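PDB 6G8Y: acetylated cis-Golgi protein, involved in ER-to-Golgi transport, which is a GRASP-family PDZ-domain protein of the yeast cis-Golgi that probably helps tether and organise Golgi membranes through binding partners such as golgins. Local coordinates for residues F32-D41 with L72-K80. Sequence-based numbering, arbitrary orientation. Where two conformers were deposited one is given.
Sequences FDYIVGFNDD and LKVNIWSAK
Strands 33-38 and 72-78 pair antiparallel, with Tyr34 opposite Trp77 in a hydrogen-bonded pair, and a classic beta bulge breaks the register where Val36 N (2.8 Å) and Gly37 N (3.2 Å) both donate to Asn75 O. They are neighbouring strands in the curled antiparallel sheet of this PDZ domain. On one face Ile35 CD1 presses unusually tightly on Val74 CG1 (3.3 Å) and also touches Ile76 CG1; farther along, Leu72 CD2 packs obliquely against the Phe38 ring, whose other contacts include an edge-to-face meeting with Phe64 of helix 57-66. Asp33 shares this face, its carboxylate bridged to Arg85 of strand 83-90. At the bulge Val36 CG1 rests on Trp77 CB (3.5 Å), and both side chains touch helix 2-10. Beyond it, a type I' turn from Phe38 to Asp41 brings Asp40 up to the side-chain amide of Asn75. CG anti to the carbonyl carbon (chi1 -51°) carries that amide to the turn, which it grips twice: OD1 takes Asp40 N in the carbonyl plane on a lone pair (3.0 Å), while ND2 reaches Asp40 OD1 from its anti side, tilted out of the carboxylate plane (2.9 Å), and also bonds Asp86. An alanine here would remove both grips and is likely to leave Asp40 N without this acceptor, the carboxylate then depending on Lys73. The other carboxylate oxygen, Asp40 OD2, meets Lys73 NZ through its syn lone pair in a 2.7 Å salt bridge.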
ATOM      1  N   PHE A  32      -5.121  -3.707  11.023  1.00 35.14           N
ATOM      2  CA  PHE A  32      -4.943  -4.197   9.644  1.00 31.97           C
ATOM      3  C   PHE A  32      -4.732  -3.030   8.697  1.00 23.63           C
ATOM      4  O   PHE A  32      -5.671  -2.462   8.152  1.00 19.98           O
ATOM      5  CB  PHE A  32      -6.141  -5.052   9.271  1.00 36.56           C
ATOM      6  CG  PHE A  32      -6.375  -6.157  10.245  1.00 42.20           C
ATOM      7  CD1 PHE A  32      -5.520  -7.248  10.275  1.00 41.63           C
ATOM      8  CD2 PHE A  32      -7.398  -6.070  11.194  1.00 46.58           C
ATOM      9  CE1 PHE A  32      -5.701  -8.262  11.204  1.00 52.63           C
ATOM     10  CE2 PHE A  32      -7.591  -7.084  12.119  1.00 46.24           C
ATOM     11  CZ  PHE A  32      -6.742  -8.180  12.127  1.00 46.91           C
ATOM     12  N   ASP A  33      -3.468  -2.667   8.545  1.00 19.02           N
ATOM     13  CA  ASP A  33      -3.058  -1.430   7.893  1.00 18.92           C
ATOM     14  C   ASP A  33      -2.625  -1.771   6.468  1.00 17.96           C
ATOM     15  O   ASP A  33      -1.524  -2.274   6.246  1.00 17.94           O
ATOM     16  CB  ASP A  33      -1.906  -0.790   8.659  1.00 19.17           C
ATOM     17  CG  ASP A  33      -2.334  -0.154   9.981  1.00 22.19           C
ATOM     18  OD1 ASP A  33      -3.501   0.243  10.122  1.00 26.69           O
ATOM     19  OD2 ASP A  33      -1.466  -0.016  10.877  1.00 25.47           O
ATOM     20  N   TYR A  34      -3.496  -1.496   5.504  1.00 15.69           N
ATOM     21  CA  TYR A  34      -3.184  -1.755   4.099  1.00 14.94           C
ATOM     22  C   TYR A  34      -2.427  -0.562   3.531  1.00 13.69           C
ATOM     23  O   TYR A  34      -2.758   0.587   3.823  1.00 15.19           O
ATOM     24  CB  TYR A  34      -4.465  -1.915   3.285  1.00 17.77           C
ATOM     25  CG  TYR A  34      -5.099  -3.253   3.429  1.00 21.41           C
ATOM     26  CD1 TYR A  34      -4.606  -4.341   2.706  1.00 22.73           C
ATOM     27  CD2 TYR A  34      -6.210  -3.436   4.239  1.00 27.47           C
ATOM     28  CE1 TYR A  34      -5.192  -5.581   2.789  1.00 30.38           C
ATOM     29  CE2 TYR A  34      -6.807  -4.692   4.342  1.00 33.75           C
ATOM     30  CZ  TYR A  34      -6.290  -5.754   3.605  1.00 37.59           C
ATOM     31  OH  TYR A  34      -6.858  -7.000   3.672  1.00 37.65           O
ATOM     32  N   ILE A  35      -1.413  -0.844   2.708  1.00 13.53           N
ATOM     33  CA  ILE A  35      -0.802   0.198   1.896  1.00 13.25           C
ATOM     34  C   ILE A  35      -1.707   0.466   0.712  1.00 13.57           C
ATOM     35  O   ILE A  35      -1.941  -0.413  -0.113  1.00 16.05           O
ATOM     36  CB  ILE A  35       0.577  -0.206   1.345  1.00 15.45           C
ATOM     37  CG1 ILE A  35       1.521  -0.636   2.449  1.00 19.61           C
ATOM     38  CG2 ILE A  35       1.173   0.933   0.544  1.00 15.42           C
ATOM     39  CD1 ILE A  35       1.509   0.278   3.620  1.00 18.76           C
ATOM     40  N   VAL A  36      -2.199   1.695   0.638  1.00 12.96           N
ATOM     41  CA  VAL A  36      -3.055   2.119  -0.471  1.00 13.93           C
ATOM     42  C   VAL A  36      -2.367   3.069  -1.451  1.00 13.31           C
ATOM     43  O   VAL A  36      -2.848   3.278  -2.565  1.00 15.52           O
ATOM     44  CB  VAL A  36      -4.400   2.683   0.051  1.00 15.94           C
ATOM     45  CG1 VAL A  36      -5.171   1.572   0.753  1.00 17.65           C
ATOM     46  CG2 VAL A  36      -4.226   3.880   0.964  1.00 16.19           C
ATOM     47  N   GLY A  37      -1.231   3.635  -1.058  1.00 11.25           N
ATOM     48  CA  GLY A  37      -0.510   4.506  -1.945  1.00 12.35           C
ATOM     49  C   GLY A  37       0.943   4.646  -1.546  1.00 11.90           C
ATOM     50  O   GLY A  37       1.329   4.354  -0.411  1.00 11.50           O
ATOM     51  N   PHE A  38       1.717   5.147  -2.498  1.00 13.35           N
ATOM     52  CA  PHE A  38       3.077   5.584  -2.270  1.00 12.55           C
ATOM     53  C   PHE A  38       3.173   6.994  -2.785  1.00 14.25           C
ATOM     54  O   PHE A  38       2.748   7.238  -3.919  1.00 15.83           O
ATOM     55  CB  PHE A  38       4.089   4.710  -3.024  1.00 13.09           C
ATOM     56  CG  PHE A  38       4.142   3.270  -2.553  1.00 13.67           C
ATOM     57  CD1 PHE A  38       4.522   2.979  -1.256  1.00 13.66           C
ATOM     58  CD2 PHE A  38       3.885   2.195  -3.415  1.00 15.22           C
ATOM     59  CE1 PHE A  38       4.587   1.680  -0.814  1.00 14.23           C
ATOM     60  CE2 PHE A  38       3.974   0.881  -2.964  1.00 14.54           C
ATOM     61  CZ  PHE A  38       4.313   0.632  -1.668  1.00 14.55           C
ATOM     62  N   ASN A  39       3.681   7.927  -1.974  1.00 15.61           N
ATOM     63  CA  ASN A  39       3.877   9.302  -2.440  1.00 18.45           C
ATOM     64  C   ASN A  39       2.579   9.912  -3.014  1.00 18.09           C
ATOM     65  O   ASN A  39       2.627  10.622  -4.015  1.00 19.92           O
ATOM     66  CB  ASN A  39       5.024   9.295  -3.478  1.00 20.93           C
ATOM     67  CG  ASN A  39       5.551  10.680  -3.804  1.00 28.12           C
ATOM     68  OD1 ASN A  39       5.586  11.554  -2.951  1.00 32.53           O
ATOM     69  ND2 ASN A  39       5.988  10.873  -5.048  1.00 31.27           N
ATOM     70  N   ASP A  40       1.441   9.605  -2.380  1.00 17.57           N
ATOM     71  CA  ASP A  40       0.098  10.107  -2.694  1.00 19.93           C
ATOM     72  C   ASP A  40      -0.507   9.665  -4.033  1.00 19.68           C
ATOM     73  O   ASP A  40      -1.502  10.233  -4.476  1.00 21.57           O
ATOM     74  CB  ASP A  40       0.040  11.644  -2.544  1.00 21.45           C
ATOM     75  CG  ASP A  40       0.380  12.096  -1.142  1.00 21.70           C
ATOM     76  OD1 ASP A  40      -0.087  11.451  -0.179  1.00 19.98           O
ATOM     77  OD2 ASP A  40       1.107  13.097  -0.999  1.00 24.39           O
ATOM     78  N   ASP A  41       0.049   8.620  -4.645  1.00 18.83           N
ATOM     79  CA  ASP A  41      -0.551   7.959  -5.803  1.00 20.36           C
ATOM     80  C   ASP A  41      -0.925   6.528  -5.392  1.00 17.30           C
ATOM     81  O   ASP A  41      -0.192   5.896  -4.610  1.00 15.50           O
ATOM     82  CB  ASP A  41       0.432   7.875  -6.963  1.00 21.98           C
ATOM     83  CG  ASP A  41       0.983   9.228  -7.380  1.00 31.72           C
ATOM     84  OD1 ASP A  41       0.191  10.171  -7.525  1.00 33.45           O
ATOM     85  OD2 ASP A  41       2.215   9.330  -7.566  1.00 36.36           O
ATOM     86  N   LEU A  72      10.439   7.803   1.964  1.00 11.35           N
ATOM     87  CA  LEU A  72       9.230   7.568   1.157  1.00 11.09           C
ATOM     88  C   LEU A  72       8.007   7.691   2.065  1.00 10.59           C
ATOM     89  O   LEU A  72       7.965   7.059   3.150  1.00 12.12           O
ATOM     90  CB  LEU A  72       9.274   6.158   0.550  1.00 11.23           C
ATOM     91  CG  LEU A  72       8.034   5.690  -0.215  1.00 12.29           C
ATOM     92  CD1 LEU A  72       7.862   6.488  -1.480  1.00 13.53           C
ATOM     93  CD2 LEU A  72       8.099   4.197  -0.531  1.00 13.39           C
ATOM     94  N   LYS A  73       7.016   8.434   1.585  1.00 11.26           N
ATOM     95  CA  LYS A  73       5.708   8.535   2.206  1.00 11.84           C
ATOM     96  C   LYS A  73       4.843   7.382   1.746  1.00 10.89           C
ATOM     97  O   LYS A  73       4.656   7.160   0.554  1.00 12.70           O
ATOM     98  CB  LYS A  73       5.065   9.856   1.824  1.00 13.81           C
ATOM     99  CG  LYS A  73       3.793  10.214   2.548  1.00 17.06           C
ATOM    100  CD  LYS A  73       3.565  11.714   2.304  1.00 23.70           C
ATOM    101  CE  LYS A  73       2.135  12.088   2.244  1.00 28.06           C
ATOM    102  NZ  LYS A  73       2.022  13.392   1.545  1.00 23.40           N
ATOM    103  N   VAL A  74       4.316   6.649   2.716  1.00 12.18           N
ATOM    104  CA  VAL A  74       3.486   5.469   2.503  1.00 12.29           C
ATOM    105  C   VAL A  74       2.088   5.828   2.986  1.00 11.99           C
ATOM    106  O   VAL A  74       1.902   6.191   4.159  1.00 13.40           O
ATOM    107  CB  VAL A  74       4.052   4.279   3.306  1.00 14.72           C
ATOM    108  CG1 VAL A  74       3.225   3.020   3.114  1.00 15.97           C
ATOM    109  CG2 VAL A  74       5.509   4.057   2.894  1.00 16.45           C
ATOM    110  N   ASN A  75       1.116   5.729   2.093  1.00 11.55           N
ATOM    111  CA  ASN A  75      -0.281   6.019   2.402  1.00 11.80           C
ATOM    112  C   ASN A  75      -0.978   4.778   2.885  1.00 11.63           C
ATOM    113  O   ASN A  75      -1.020   3.770   2.164  1.00 12.48           O
ATOM    114  CB  ASN A  75      -1.016   6.591   1.186  1.00 13.05           C
ATOM    115  CG  ASN A  75      -0.274   7.751   0.549  1.00 14.64           C
ATOM    116  OD1 ASN A  75       0.218   7.627  -0.552  1.00 15.08           O
ATOM    117  ND2 ASN A  75      -0.185   8.898   1.254  1.00 18.66           N
ATOM    118  N   ILE A  76      -1.559   4.859   4.090  1.00 12.89           N
ATOM    119  CA  ILE A  76      -2.167   3.711   4.734  1.00 14.48           C
ATOM    120  C   ILE A  76      -3.656   3.910   4.910  1.00 15.62           C
ATOM    121  O   ILE A  76      -4.103   5.020   5.159  1.00 17.58           O
ATOM    122  CB  ILE A  76      -1.473   3.456   6.079  1.00 16.53           C
ATOM    123  CG1 ILE A  76      -0.061   2.904   5.772  1.00 20.69           C
ATOM    124  CG2 ILE A  76      -2.260   2.499   6.966  1.00 16.99           C
ATOM    125  CD1 ILE A  76       0.791   2.765   6.986  1.00 23.27           C
ATOM    126  N   TRP A  77      -4.387   2.819   4.761  1.00 15.37           N
ATOM    127  CA  TRP A  77      -5.809   2.709   5.127  0.57 18.37           C
ATOM    128  C   TRP A  77      -5.889   1.689   6.250  1.00 18.41           C
ATOM    129  O   TRP A  77      -5.517   0.533   6.044  1.00 16.55           O
ATOM    130  CB  TRP A  77      -6.611   2.200   3.925  0.57 20.70           C
ATOM    131  CG  TRP A  77      -8.065   1.810   4.211  0.57 24.16           C
ATOM    132  CD1 TRP A  77      -8.582   0.545   4.239  0.57 23.47           C
ATOM    133  CD2 TRP A  77      -9.156   2.697   4.484  0.57 24.87           C
ATOM    134  NE1 TRP A  77      -9.930   0.588   4.499  0.57 25.06           N
ATOM    135  CE2 TRP A  77     -10.309   1.893   4.664  0.57 26.03           C
ATOM    136  CE3 TRP A  77      -9.278   4.092   4.591  0.57 25.35           C
ATOM    137  CZ2 TRP A  77     -11.568   2.436   4.950  0.57 27.66           C
ATOM    138  CZ3 TRP A  77     -10.538   4.631   4.881  0.57 28.46           C
ATOM    139  CH2 TRP A  77     -11.662   3.798   5.056  0.57 29.42           C
ATOM    140  N   SER A  78      -6.379   2.089   7.411  1.00 20.18           N
ATOM    141  CA  SER A  78      -6.592   1.132   8.506  1.00 24.82           C
ATOM    142  C   SER A  78      -7.968   0.498   8.325  1.00 26.59           C
ATOM    143  O   SER A  78      -8.976   1.217   8.360  1.00 29.52           O
ATOM    144  CB  SER A  78      -6.516   1.848   9.852  1.00 31.05           C
ATOM    145  OG  SER A  78      -6.720   0.923  10.908  1.00 37.79           O
ATOM    146  N   ALA A  79      -8.007  -0.827   8.143  1.00 25.94           N
ATOM    147  CA  ALA A  79      -9.238  -1.546   7.784  1.00 31.88           C
ATOM    148  C   ALA A  79     -10.340  -1.416   8.820  1.00 38.23           C
ATOM    149  O   ALA A  79     -11.499  -1.168   8.461  1.00 46.48           O
ATOM    150  CB  ALA A  79      -8.948  -3.012   7.516  1.00 31.47           C
ATOM    151  N   LYS A  80      -9.969  -1.554  10.093  1.00 38.87           N
ATOM    152  CA  LYS A  80     -10.931  -1.527  11.198  1.00 44.33           C
ATOM    153  C   LYS A  80     -11.327  -0.112  11.587  1.00 49.19           C
ATOM    154  O   LYS A  80     -12.515   0.177  11.753  1.00 53.19           O
ATOM    155  CB  LYS A  80     -10.383  -2.269  12.419  1.00 46.31           C
ATOM    156  CG  LYS A  80     -10.344  -3.777  12.236  1.00 48.41           C
ATOM    157  CD  LYS A  80     -11.708  -4.399  12.503  1.00 52.14           C
ATOM    158  CE  LYS A  80     -12.010  -5.527  11.527  1.00 54.53           C
ATOM    159  NZ  LYS A  80     -13.187  -6.339  11.941  1.00 56.14           N
TER
HETATM  160  O   HOH W   1      -7.414  -1.620  11.572  1.00 29.25           O
HETATM  161  O   HOH W   2       7.266  10.147  -0.871  1.00 18.63           O